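Local coordinates for chymotrypsin-like serine protease (Equine arteritis virus, PDB 1MBM), which is a chymotrypsin-like serine endopeptidase of an arterivirus, the nsp4 proteinase, and probably cleaves the viral replicase polyproteins, at residues V19-N24 and W74-F79; N24-L29 and T65-L70; P164-P169 and S186-I191; V152-L157 and A178-V183. One frame throughout, in Å; residues are numbered along the deposited sequence.

Contact 1. Residues V19-N24 and W74-F79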
loop_
_atom_site.group_PDB
_atom_site.type_symbol
_atom_site.label_atom_id
_atom_site.label_comp_id
_atom_site.label_asym_id
_atom_site.label_seq_id
_atom_site.Cartn_x
_atom_site.Cartn_y
_atom_site.Cartn_z
ATOM N N VAL A 19 0.988 0.023 -12.470
ATOM C CA VAL A 19 1.322 0.762 -13.686
ATOM C C VAL A 19 0.396 1.964 -13.878
ATOM O O VAL A 19 -0.801 1.862 -13.684
ATOM C CB VAL A 19 1.236 -0.161 -14.924
ATOM C CG1 VAL A 19 1.731 0.553 -16.153
ATOM C CG2 VAL A 19 2.072 -1.423 -14.692
ATOM N N TRP A 20 0.963 3.099 -14.266
ATOM C CA TRP A 20 0.211 4.345 -14.331
ATOM C C TRP A 20 0.642 5.236 -15.478
ATOM O O TRP A 20 1.677 5.009 -16.095
ATOM C CB TRP A 20 0.405 5.142 -13.035
ATOM C CG TRP A 20 0.271 4.337 -11.788
ATOM C CD1 TRP A 20 1.221 3.528 -11.221
ATOM C CD2 TRP A 20 -0.878 4.262 -10.938
ATOM N NE1 TRP A 20 0.725 2.951 -10.077
ATOM C CE2 TRP A 20 -0.563 3.384 -9.881
ATOM C CE3 TRP A 20 -2.151 4.843 -10.968
ATOM C CZ2 TRP A 20 -1.471 3.073 -8.872
ATOM C CZ3 TRP A 20 -3.056 4.531 -9.958
ATOM C CH2 TRP A 20 -2.709 3.653 -8.928
ATOM N N THR A 21 -0.157 6.272 -15.738
ATOM C CA THR A 21 0.179 7.268 -16.745
ATOM C C THR A 21 0.529 8.588 -16.052
ATOM O O THR A 21 -0.123 8.968 -15.082
ATOM C CB THR A 21 -1.015 7.476 -17.713
ATOM O OG1 THR A 21 -1.202 6.293 -18.503
ATOM C CG2 THR A 21 -0.701 8.547 -18.752
ATOM N N ARG A 22 1.569 9.259 -16.547
ATOM C CA ARG A 22 1.973 10.579 -16.068
ATOM C C ARG A 22 2.715 11.352 -17.179
ATOM O O ARG A 22 3.749 10.906 -17.656
ATOM C CB ARG A 22 2.875 10.434 -14.839
ATOM C CG ARG A 22 3.217 11.752 -14.138
ATOM C CD ARG A 22 4.251 11.602 -13.027
ATOM N NE ARG A 22 5.458 10.925 -13.500
ATOM C CZ ARG A 22 6.305 10.270 -12.719
ATOM N NH1 ARG A 22 6.084 10.195 -11.414
ATOM N NH2 ARG A 22 7.381 9.696 -13.240
ATOM N N ASN A 23 2.184 12.495 -17.590
ATOM C CA ASN A 23 2.825 13.343 -18.610
ATOM C C ASN A 23 3.486 12.601 -19.781
ATOM O O ASN A 23 4.699 12.738 -20.014
ATOM C CB ASN A 23 3.854 14.267 -17.956
ATOM C CG ASN A 23 3.270 15.072 -16.819
ATOM O OD1 ASN A 23 2.129 15.515 -16.890
ATOM N ND2 ASN A 23 4.047 15.256 -15.757
ATOM N N ASN A 24 2.692 11.805 -20.491
ATOM C CA ASN A 24 3.160 11.058 -21.664
ATOM C C ASN A 24 4.179 9.952 -21.373
ATOM O O ASN A 24 4.825 9.430 -22.283
ATOM C CB ASN A 24 3.680 12.003 -22.752
ATOM C CG ASN A 24 3.520 11.431 -24.139
ATOM O OD1 ASN A 24 2.403 11.161 -24.581
ATOM N ND2 ASN A 24 4.635 11.233 -24.834
ATOM N N TRP A 74 -3.614 2.888 -18.769
ATOM C CA TRP A 74 -3.246 2.974 -17.367
ATOM C C TRP A 74 -3.822 4.238 -16.732
ATOM O O TRP A 74 -3.805 5.304 -17.346
ATOM C CB TRP A 74 -1.720 2.935 -17.215
ATOM C CG TRP A 74 -1.050 1.877 -18.053
ATOM C CD1 TRP A 74 -0.141 2.077 -19.057
ATOM C CD2 TRP A 74 -1.236 0.458 -17.962
ATOM N NE1 TRP A 74 0.256 0.871 -19.586
ATOM C CE2 TRP A 74 -0.401 -0.139 -18.934
ATOM C CE3 TRP A 74 -2.013 -0.374 -17.149
ATOM C CZ2 TRP A 74 -0.328 -1.521 -19.113
ATOM C CZ3 TRP A 74 -1.939 -1.739 -17.331
ATOM C CH2 TRP A 74 -1.106 -2.301 -18.310
ATOM N N PRO A 75 -4.342 4.108 -15.512
ATOM C CA PRO A 75 -4.939 5.242 -14.793
ATOM C C PRO A 75 -3.905 6.328 -14.523
ATOM O O PRO A 75 -2.715 6.024 -14.379
ATOM C CB PRO A 75 -5.410 4.612 -13.478
ATOM C CG PRO A 75 -4.568 3.368 -13.351
ATOM C CD PRO A 75 -4.444 2.854 -14.744
ATOM N N GLN A 76 -4.352 7.579 -14.490
ATOM C CA GLN A 76 -3.461 8.700 -14.240
ATOM C C GLN A 76 -2.840 8.587 -12.856
ATOM O O GLN A 76 -3.512 8.225 -11.896
ATOM C CB GLN A 76 -4.222 10.020 -14.364
ATOM C CG GLN A 76 -3.330 11.217 -14.626
ATOM C CD GLN A 76 -2.850 11.276 -16.061
ATOM O OE1 GLN A 76 -3.429 10.633 -16.936
ATOM N NE2 GLN A 76 -1.800 12.054 -16.310
ATOM N N LEU A 77 -1.549 8.876 -12.759
ATOM C CA LEU A 77 -0.857 8.807 -11.474
ATOM C C LEU A 77 -1.004 10.101 -10.693
ATOM O O LEU A 77 -0.585 11.152 -11.168
ATOM C CB LEU A 77 0.637 8.526 -11.682
ATOM C CG LEU A 77 1.497 8.388 -10.420
ATOM C CD1 LEU A 77 0.945 7.312 -9.501
ATOM C CD2 LEU A 77 2.950 8.078 -10.759
ATOM N N HIS A 78 -1.600 10.023 -9.503
ATOM C CA HIS A 78 -1.667 11.164 -8.595
ATOM C C HIS A 78 -1.047 10.743 -7.263
ATOM O O HIS A 78 -1.411 9.712 -6.709
ATOM C CB HIS A 78 -3.115 11.618 -8.344
ATOM C CG HIS A 78 -3.859 12.013 -9.582
ATOM N ND1 HIS A 78 -3.545 13.138 -10.313
ATOM C CD2 HIS A 78 -4.915 11.437 -10.209
ATOM C CE1 HIS A 78 -4.368 13.234 -11.342
ATOM N NE2 HIS A 78 -5.209 12.215 -11.301
ATOM N N PHE A 79 -0.085 11.509 -6.767
ATOM C CA PHE A 79 0.451 11.257 -5.439
ATOM C C PHE A 79 -0.317 12.140 -4.455
ATOM O O PHE A 79 -0.703 13.264 -4.799
ATOM C CB PHE A 79 1.943 11.574 -5.382
ATOM C CG PHE A 79 2.818 10.527 -6.027
ATOM C CD1 PHE A 79 2.464 9.197 -5.990
ATOM C CD2 PHE A 79 3.997 10.885 -6.667
ATOM C CE1 PHE A 79 3.279 8.213 -6.582
ATOM C CE2 PHE A 79 4.808 9.928 -7.257
ATOM C CZ PHE A 79 4.450 8.590 -7.216
#

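Contact 2. Residues N24-L29 and T65-L70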
loop_
_atom_site.group_PDB
_atom_site.type_symbol
_atom_site.label_atom_id
_atom_site.label_comp_id
_atom_site.label_asym_id
_atom_site.label_seq_id
_atom_site.Cartn_x
_atom_site.Cartn_y
_atom_site.Cartn_z
ATOM N N ASN A 24 2.692 11.805 -20.491
ATOM C CA ASN A 24 3.160 11.058 -21.664
ATOM C C ASN A 24 4.179 9.952 -21.373
ATOM O O ASN A 24 4.825 9.430 -22.283
ATOM C CB ASN A 24 3.680 12.003 -22.752
ATOM C CG ASN A 24 3.520 11.431 -24.139
ATOM O OD1 ASN A 24 2.403 11.161 -24.581
ATOM N ND2 ASN A 24 4.635 11.233 -24.834
ATOM N N GLU A 25 4.348 9.609 -20.104
ATOM C CA GLU A 25 5.220 8.498 -19.763
ATOM C C GLU A 25 4.404 7.463 -19.004
ATOM O O GLU A 25 3.339 7.772 -18.453
ATOM C CB GLU A 25 6.459 8.963 -18.978
ATOM C CG GLU A 25 6.265 9.129 -17.480
ATOM C CD GLU A 25 7.322 10.023 -16.849
ATOM O OE1 GLU A 25 8.493 9.978 -17.301
ATOM O OE2 GLU A 25 6.982 10.771 -15.904
ATOM N N VAL A 26 4.880 6.222 -19.030
ATOM C CA VAL A 26 4.234 5.132 -18.317
ATOM C C VAL A 26 5.065 4.885 -17.070
ATOM O O VAL A 26 6.280 4.697 -17.157
ATOM C CB VAL A 26 4.136 3.879 -19.204
ATOM C CG1 VAL A 26 3.745 2.657 -18.386
ATOM C CG2 VAL A 26 3.139 4.120 -20.329
ATOM N N VAL A 27 4.422 4.931 -15.907
ATOM C CA VAL A 27 5.127 4.830 -14.637
ATOM C C VAL A 27 4.847 3.512 -13.926
ATOM O O VAL A 27 3.696 3.087 -13.817
ATOM C CB VAL A 27 4.734 5.987 -13.698
ATOM C CG1 VAL A 27 5.558 5.945 -12.410
ATOM C CG2 VAL A 27 4.916 7.318 -14.402
ATOM N N VAL A 28 5.902 2.877 -13.438
ATOM C CA VAL A 28 5.773 1.608 -12.730
ATOM C C VAL A 28 6.296 1.743 -11.298
ATOM O O VAL A 28 7.460 2.047 -11.092
ATOM C CB VAL A 28 6.549 0.489 -13.478
ATOM C CG1 VAL A 28 6.478 -0.850 -12.712
ATOM C CG2 VAL A 28 6.028 0.336 -14.917
ATOM N N LEU A 29 5.448 1.486 -10.314
ATOM C CA LEU A 29 5.852 1.557 -8.901
ATOM C C LEU A 29 5.945 0.188 -8.244
ATOM O O LEU A 29 5.154 -0.696 -8.545
ATOM C CB LEU A 29 4.849 2.370 -8.096
ATOM C CG LEU A 29 4.478 3.740 -8.640
ATOM C CD1 LEU A 29 3.416 4.385 -7.740
ATOM C CD2 LEU A 29 5.718 4.624 -8.778
ATOM N N THR A 65 8.686 4.176 -18.425
ATOM C CA THR A 65 8.809 3.570 -19.741
ATOM C C THR A 65 7.800 4.278 -20.634
ATOM O O THR A 65 7.296 5.334 -20.260
ATOM C CB THR A 65 8.647 2.009 -19.698
ATOM O OG1 THR A 65 8.622 1.492 -21.027
ATOM C CG2 THR A 65 7.307 1.583 -19.140
ATOM N N THR A 66 7.537 3.748 -21.820
ATOM C CA THR A 66 6.622 4.418 -22.740
ATOM C C THR A 66 5.456 3.521 -23.131
ATOM O O THR A 66 5.458 2.312 -22.848
ATOM C CB THR A 66 7.356 4.888 -24.019
ATOM O OG1 THR A 66 8.060 3.786 -24.604
ATOM C CG2 THR A 66 8.462 5.894 -23.694
ATOM N N GLN A 67 4.469 4.126 -23.794
ATOM C CA GLN A 67 3.289 3.415 -24.271
ATOM C C GLN A 67 3.643 2.347 -25.304
ATOM O O GLN A 67 2.976 1.328 -25.389
ATOM C CB GLN A 67 2.265 4.395 -24.864
ATOM C CG GLN A 67 1.406 5.127 -23.838
ATOM C CD GLN A 67 0.379 4.220 -23.183
ATOM O OE1 GLN A 67 -0.029 3.207 -23.766
ATOM N NE2 GLN A 67 -0.046 4.578 -21.975
ATOM N N SER A 68 4.697 2.576 -26.081
ATOM C CA SER A 68 5.126 1.599 -27.082
ATOM C C SER A 68 5.813 0.376 -26.462
ATOM O O SER A 68 5.951 -0.662 -27.101
ATOM C CB SER A 68 6.045 2.256 -28.115
ATOM O OG SER A 68 7.087 2.978 -27.483
ATOM N N GLU A 69 6.245 0.506 -25.213
ATOM C CA GLU A 69 6.901 -0.589 -24.515
ATOM C C GLU A 69 5.930 -1.326 -23.611
ATOM O O GLU A 69 6.056 -2.534 -23.395
ATOM C CB GLU A 69 8.057 -0.051 -23.679
ATOM C CG GLU A 69 9.221 0.446 -24.506
ATOM C CD GLU A 69 9.726 -0.626 -25.450
ATOM O OE1 GLU A 69 10.017 -1.748 -24.976
ATOM O OE2 GLU A 69 9.829 -0.352 -26.662
ATOM N N LEU A 70 4.971 -0.580 -23.075
ATOM C CA LEU A 70 3.974 -1.116 -22.159
ATOM C C LEU A 70 2.631 -0.445 -22.446
ATOM O O LEU A 70 2.220 0.453 -21.714
ATOM C CB LEU A 70 4.408 -0.826 -20.716
ATOM C CG LEU A 70 3.732 -1.461 -19.501
ATOM C CD1 LEU A 70 3.659 -2.963 -19.634
ATOM C CD2 LEU A 70 4.494 -1.081 -18.224
HETATM O O HOH W 1 4.457 6.887 -23.590
#

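Contact 3. Residues P164-P169 and S186-I191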
loop_
_atom_site.group_PDB
_atom_site.type_symbol
_atom_site.label_atom_id
_atom_site.label_comp_id
_atom_site.label_asym_id
_atom_site.label_seq_id
_atom_site.Cartn_x
_atom_site.Cartn_y
_atom_site.Cartn_z
ATOM N N PRO A 164 -21.286 5.480 15.403
ATOM C CA PRO A 164 -21.510 5.414 16.846
ATOM C C PRO A 164 -20.449 4.551 17.528
ATOM O O PRO A 164 -19.717 3.823 16.844
ATOM C CB PRO A 164 -22.890 4.765 16.931
ATOM C CG PRO A 164 -22.859 3.795 15.797
ATOM C CD PRO A 164 -22.241 4.622 14.672
ATOM N N LEU A 165 -20.345 4.663 18.850
ATOM C CA LEU A 165 -19.345 3.914 19.615
ATOM C C LEU A 165 -19.546 2.401 19.521
ATOM O O LEU A 165 -20.669 1.902 19.568
ATOM C CB LEU A 165 -19.304 4.370 21.074
ATOM C CG LEU A 165 -18.790 5.795 21.335
ATOM C CD1 LEU A 165 -18.997 6.173 22.805
ATOM C CD2 LEU A 165 -17.331 5.923 20.948
ATOM N N THR A 166 -18.440 1.682 19.377
ATOM C CA THR A 166 -18.474 0.241 19.159
ATOM C C THR A 166 -17.330 -0.422 19.921
ATOM O O THR A 166 -16.278 0.189 20.106
ATOM C CB THR A 166 -18.291 -0.024 17.651
ATOM O OG1 THR A 166 -19.272 0.716 16.912
ATOM C CG2 THR A 166 -18.580 -1.480 17.299
ATOM N N SER A 167 -17.522 -1.678 20.324
ATOM C CA SER A 167 -16.491 -2.444 21.031
ATOM C C SER A 167 -15.208 -2.562 20.207
ATOM O O SER A 167 -15.254 -2.710 18.989
ATOM C CB SER A 167 -17.006 -3.844 21.378
ATOM O OG SER A 167 -18.083 -3.770 22.292
ATOM N N ILE A 168 -14.071 -2.462 20.883
ATOM C CA ILE A 168 -12.766 -2.547 20.237
ATOM C C ILE A 168 -12.479 -3.984 19.831
ATOM O O ILE A 168 -12.695 -4.892 20.621
ATOM C CB ILE A 168 -11.688 -2.089 21.232
ATOM C CG1 ILE A 168 -12.055 -0.740 21.833
ATOM C CG2 ILE A 168 -10.307 -2.009 20.590
ATOM C CD1 ILE A 168 -11.254 -0.471 23.074
ATOM N N PRO A 169 -11.999 -4.186 18.604
ATOM C CA PRO A 169 -11.624 -5.520 18.118
ATOM C C PRO A 169 -10.593 -6.177 19.029
ATOM O O PRO A 169 -9.821 -5.474 19.680
ATOM C CB PRO A 169 -11.000 -5.232 16.752
ATOM C CG PRO A 169 -11.592 -3.930 16.333
ATOM C CD PRO A 169 -11.808 -3.146 17.577
ATOM N N SER A 186 -16.912 2.860 12.175
ATOM C CA SER A 186 -16.087 2.730 10.971
ATOM C C SER A 186 -14.650 2.334 11.314
ATOM O O SER A 186 -14.047 1.568 10.580
ATOM C CB SER A 186 -16.138 3.980 10.078
ATOM O OG SER A 186 -15.536 5.091 10.708
ATOM N N LEU A 187 -14.117 2.828 12.431
ATOM C CA LEU A 187 -12.779 2.423 12.871
ATOM C C LEU A 187 -12.766 0.935 13.260
ATOM O O LEU A 187 -11.876 0.190 12.830
ATOM C CB LEU A 187 -12.262 3.309 14.022
ATOM C CG LEU A 187 -10.887 2.984 14.633
ATOM C CD1 LEU A 187 -9.821 2.753 13.560
ATOM C CD2 LEU A 187 -10.429 4.097 15.608
ATOM N N ALA A 188 -13.762 0.508 14.041
ATOM C CA ALA A 188 -13.873 -0.895 14.486
ATOM C C ALA A 188 -14.057 -1.889 13.338
ATOM O O ALA A 188 -13.432 -2.953 13.334
ATOM C CB ALA A 188 -15.015 -1.061 15.488
ATOM N N MET A 189 -14.929 -1.541 12.389
ATOM C CA MET A 189 -15.215 -2.370 11.218
ATOM C C MET A 189 -13.999 -2.451 10.305
ATOM O O MET A 189 -13.765 -3.473 9.647
ATOM C CB MET A 189 -16.404 -1.813 10.424
ATOM C CG MET A 189 -17.772 -2.022 11.067
ATOM S SD MET A 189 -18.435 -3.677 10.855
ATOM C CE MET A 189 -18.772 -3.681 9.090
ATOM N N LEU A 190 -13.236 -1.364 10.260
ATOM C CA LEU A 190 -12.018 -1.321 9.463
ATOM C C LEU A 190 -11.093 -2.421 9.962
ATOM O O LEU A 190 -10.745 -3.334 9.209
ATOM C CB LEU A 190 -11.326 0.042 9.584
ATOM C CG LEU A 190 -11.004 0.803 8.293
ATOM C CD1 LEU A 190 -10.027 1.949 8.542
ATOM C CD2 LEU A 190 -10.488 -0.117 7.204
ATOM N N ILE A 191 -10.721 -2.340 11.236
ATOM C CA ILE A 191 -9.857 -3.344 11.859
ATOM C C ILE A 191 -10.462 -4.758 11.816
ATOM O O ILE A 191 -9.760 -5.725 11.508
ATOM C CB ILE A 191 -9.488 -2.929 13.297
ATOM C CG1 ILE A 191 -8.734 -1.600 13.276
ATOM C CG2 ILE A 191 -8.629 -3.996 13.958
ATOM C CD1 ILE A 191 -8.455 -1.027 14.646
#

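Contact 4. Residues V152-L157 and A178-V183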
loop_
_atom_site.group_PDB
_atom_site.type_symbol
_atom_site.label_atom_id
_atom_site.label_comp_id
_atom_site.label_asym_id
_atom_site.label_seq_id
_atom_site.Cartn_x
_atom_site.Cartn_y
_atom_site.Cartn_z
ATOM N N VAL A 152 -0.011 5.564 18.363
ATOM C CA VAL A 152 -1.141 6.481 18.442
ATOM C C VAL A 152 -2.155 5.903 19.430
ATOM O O VAL A 152 -2.271 4.682 19.559
ATOM C CB VAL A 152 -1.803 6.707 17.058
ATOM C CG1 VAL A 152 -2.531 5.433 16.586
ATOM C CG2 VAL A 152 -2.764 7.903 17.101
ATOM N N THR A 153 -2.864 6.765 20.156
ATOM C CA THR A 153 -3.889 6.271 21.075
ATOM C C THR A 153 -5.148 5.976 20.283
ATOM O O THR A 153 -5.329 6.478 19.169
ATOM C CB THR A 153 -4.216 7.290 22.169
ATOM O OG1 THR A 153 -4.577 8.536 21.558
ATOM C CG2 THR A 153 -2.982 7.624 23.017
ATOM N N LEU A 154 -6.021 5.150 20.844
ATOM C CA LEU A 154 -7.278 4.857 20.180
ATOM C C LEU A 154 -8.146 6.100 20.126
ATOM O O LEU A 154 -8.841 6.323 19.136
ATOM C CB LEU A 154 -8.032 3.719 20.871
ATOM C CG LEU A 154 -7.745 2.273 20.457
ATOM C CD1 LEU A 154 -8.557 1.306 21.323
ATOM C CD2 LEU A 154 -8.060 2.052 18.981
ATOM N N SER A 155 -8.103 6.909 21.181
ATOM C CA SER A 155 -8.903 8.134 21.206
ATOM C C SER A 155 -8.467 9.103 20.104
ATOM O O SER A 155 -9.307 9.638 19.383
ATOM C CB SER A 155 -8.847 8.807 22.575
ATOM O OG SER A 155 -7.524 9.177 22.891
ATOM N N SER A 156 -7.159 9.301 19.958
ATOM C CA SER A 156 -6.633 10.186 18.917
ATOM C C SER A 156 -7.012 9.685 17.523
ATOM O O SER A 156 -7.438 10.467 16.677
ATOM C CB SER A 156 -5.112 10.350 19.044
ATOM O OG SER A 156 -4.554 10.903 17.864
ATOM N N LEU A 157 -6.863 8.376 17.305
ATOM C CA LEU A 157 -7.240 7.739 16.052
ATOM C C LEU A 157 -8.746 7.919 15.793
ATOM O O LEU A 157 -9.169 8.189 14.665
ATOM C CB LEU A 157 -6.899 6.245 16.133
ATOM C CG LEU A 157 -6.755 5.345 14.908
ATOM C CD1 LEU A 157 -5.911 5.994 13.806
ATOM C CD2 LEU A 157 -6.139 4.016 15.351
ATOM N N ALA A 178 -4.500 1.476 23.736
ATOM C CA ALA A 178 -5.917 1.343 24.085
ATOM C C ALA A 178 -6.305 2.187 25.306
ATOM O O ALA A 178 -6.226 1.714 26.433
ATOM C CB ALA A 178 -6.260 -0.127 24.309
ATOM N N ASP A 179 -6.728 3.430 25.071
ATOM C CA ASP A 179 -7.040 4.356 26.165
ATOM C C ASP A 179 -8.530 4.709 26.290
ATOM O O ASP A 179 -8.901 5.629 27.020
ATOM C CB ASP A 179 -6.223 5.640 26.015
ATOM C CG ASP A 179 -6.613 6.440 24.782
ATOM O OD1 ASP A 179 -7.161 5.850 23.816
ATOM O OD2 ASP A 179 -6.406 7.671 24.696
ATOM N N VAL A 180 -9.365 4.002 25.540
ATOM C CA VAL A 180 -10.817 4.149 25.604
ATOM C C VAL A 180 -11.332 2.729 25.504
ATOM O O VAL A 180 -10.588 1.837 25.106
ATOM C CB VAL A 180 -11.394 4.977 24.431
ATOM C CG1 VAL A 180 -11.178 6.460 24.644
ATOM C CG2 VAL A 180 -10.805 4.541 23.104
ATOM N N ASP A 181 -12.581 2.494 25.885
ATOM C CA ASP A 181 -13.114 1.144 25.767
ATOM C C ASP A 181 -14.104 0.993 24.601
ATOM O O ASP A 181 -14.778 -0.028 24.485
ATOM C CB ASP A 181 -13.700 0.640 27.099
ATOM C CG ASP A 181 -14.950 1.387 27.520
ATOM O OD1 ASP A 181 -15.317 2.385 26.864
ATOM O OD2 ASP A 181 -15.636 1.038 28.506
ATOM N N ALA A 182 -14.174 2.015 23.746
ATOM C CA ALA A 182 -15.042 1.997 22.570
ATOM C C ALA A 182 -14.553 2.970 21.512
ATOM O O ALA A 182 -13.939 3.987 21.828
ATOM C CB ALA A 182 -16.501 2.296 22.947
ATOM N N VAL A 183 -14.810 2.644 20.249
ATOM C CA VAL A 183 -14.383 3.473 19.116
ATOM C C VAL A 183 -15.529 3.617 18.102
ATOM O O VAL A 183 -16.457 2.816 18.109
ATOM C CB VAL A 183 -13.150 2.870 18.398
ATOM C CG1 VAL A 183 -11.922 2.820 19.323
ATOM C CG2 VAL A 183 -13.457 1.494 17.823
#

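Contact 1. Residues V19-N24 and W74-F79
Thr21 carries the polar part of this contact, with three hydrogen bonds to segment 74-79. Its backbone N donates to Pro75 O at 2.9 Å. Its carbonyl accepts in turn: Leu77 N donates to Thr21 O at 2.7 Å. The side chain adds the third bond. Thr21 OG1 sits beside the backbone N (chi1 -68°), which brings it to Trp74 O at 3.0 Å, from above the carbonyl plane. Thr21 and Gln76 form a single beta bridge, so the loop is paired to the end of strand 14-22 at one point.

Two CH-pi contacts flank these bonds. Val19 CG1 lies over the centre of the Trp74 five-membered ring, 3.4 Å from its centroid. Leu77 CD1 lies over the five-membered ring of Trp20, 3.9 Å from its centroid and displaced toward the rim. Pro75 CG packs on Trp20 CE3 at 3.7 Å.

The polar ends of these side chains are satisfied by other residues. Trp20 NE1 bonds Ser18 OG, and Trp74 NE1 bonds Leu70 O. Arg22 runs beside Leu77, with NH1 3.8 Å from Leu77 CD2, while its guanidinium makes salt bridges to Glu25 and Glu62. The loop after the N-terminal barrel thus lies on the barrel wall through backbone bonds centred on one residue. Both indole N-H groups have partners outside the two segments, so this contact has no indole donor left to satisfy, and across it the five-membered rings take methyl groups over their faces.

Contact 2. Residues N24-L29 and T65-L70
Val26 and Thr65 form an antiparallel hydrogen-bonded pair. Val26 N donates to Thr65 O at 2.9 Å. The return bond, Thr65 N to Val26 O, is 2.8 Å long. One water extends the polar link beyond this pair: it donates to Asn24 O at 2.9 Å and accepts from Gln67 N at 2.8 Å. Past Thr65 the chain turns sharply. Thr66 O accepts from both Glu69 N and Leu70 N, and Thr66 OG1 and Ser68 OG are hydrogen-bonded to each other.

The turn brings Leu70 back to the strand. Its CD2 touches Val26 CG1 at 3.8 Å and Val28 CG2 at 3.9 Å, and the Leu70 side chain crosses both valines at about a right angle. The two methyls of Val26 meet different partners. CG1 lies anti to the backbone N (chi1 168°) and meets Leu70 and Thr65 CG2. CG2 faces the turn and meets the amide end of Gln67, with NE2 3.6 Å away. The side chains of Val26 and Thr65 lie side by side and point the same way.

Strands 25-31 and 60-65 are neighbours in the six-stranded N-terminal barrel of the chymotrypsin fold, and this pair lies where strand 60-65 ends. Strand 14-22 flanks strand 25-31 on its other edge. Val19 of that strand touches both Val26 and Leu70, and Ala48 of strand 48-57 also meets Leu70.

Contact 3. Residues P164-P169 and S186-I191
Pro169 and Ala188 meet in the alpha/beta extension that follows the two chymotrypsin-like barrels. Here helix 185-192 packs against strand 165-167 and the loop that leaves it. There are no hydrogen bonds between the segments, and the contact is small and near the surface.

The Pro169 ring makes most of the approach. Its CB lies 3.9 Å from Ile191 CG2. CG makes the nearest approach of the ring, 3.7 Å from the carbonyl oxygen Ala188 O and 3.8 Å from Ile191 CG2. CD closes the ring back to the backbone N and faces Ala188 CB at a looser 4.4 Å. The ring therefore bears on residues about one helical turn apart and crosses the Ile191 side chain at about a right angle. Ile191 has CG2 anti to its backbone N and CG1 beside that N (chi1 -61°), and CG2 is the branch that meets the proline.

Earlier in the strand, Thr166 points its CB at the helix. Its methyl takes the apolar contact, while OG1 donates to Pro164 O at 3.1 Å from above the carbonyl plane. The hydroxyl is thus bonded within its own segment. Around the contact, Ile172 touches Ile191, and Leu190 packs on Glu97 and Leu99 of strand 94-100 in the second barrel.

Ala188 CB faces segment 164-169 at 4.0 Å from Thr166 CG2 and 3.9 Å from Ser167 O.

Contact 4. Residues V152-L157 and A178-V183
Leu154, the first residue of helix 154-158, forms the apolar centre of the contact. Its side chain meets three residues of segment 178-183 through different atoms. CB touches Val180 CG2 at 3.7 Å. CD1 lies against Ala178, 3.8 Å from its CA. CD2 reaches Val183 CG1 at 4.0 Å, where the two side chains cross at a slant. Ile168 and Ile176 also pack on this leucine. Further out, Val180 CG1 rests on Ser155 CB, which joins the apolar patch to the polar edge.

At that edge the Asp179 carboxylate faces the start of the helix. Asp179 CG stands between its own backbone N and carbonyl carbon (chi1 66°), a rotation that brings both oxygens to Ser155. OD1 accepts from Ser155 N at 3.0 Å, with an N-H...O angle of 153°. OD2 accepts from Ser155 OG at 2.6 Å. Each oxygen uses its syn lone pair, so the two bonds grip the carboxylate from the same end and fix its rotation. Thr153 CB lies 3.4 Å from OD2, and the Thr153 side chain crosses that of Asp179 at about a right angle.

Thr153 is the N-cap, and its OG1 accepts from Ser156 N at 3.1 Å. The negative charge of Asp179 at the helix N terminus is probably favourable with respect to the helix dipole. The arrangement is a helix N terminus with a threonine N-cap, and an aspartate from the 178-181 loop bound to the second helical residue, Ser155, here in the C-terminal alpha/beta extension.

From the N terminus, strand 14-22 leads directly into strand 25-31, and contacts 1 and 2 share Asn24 at that turn. Contact 2 closes the loop 24-70, which is nested inside the longer loop 19-79 closed by contact 1. Together they join neighbouring strands of the first barrel to the connection that leads toward the second barrel. The chain then builds that barrel before contact 4 opens at 152-157. Contact 3 opens at 164-169, contact 4 closes at 178-183, and contact 3 closes at 186-191, so these two cross. They meet where strands 165-167 and 182-184 pair. The centres of contacts 1 and 3 are about 34 Å apart.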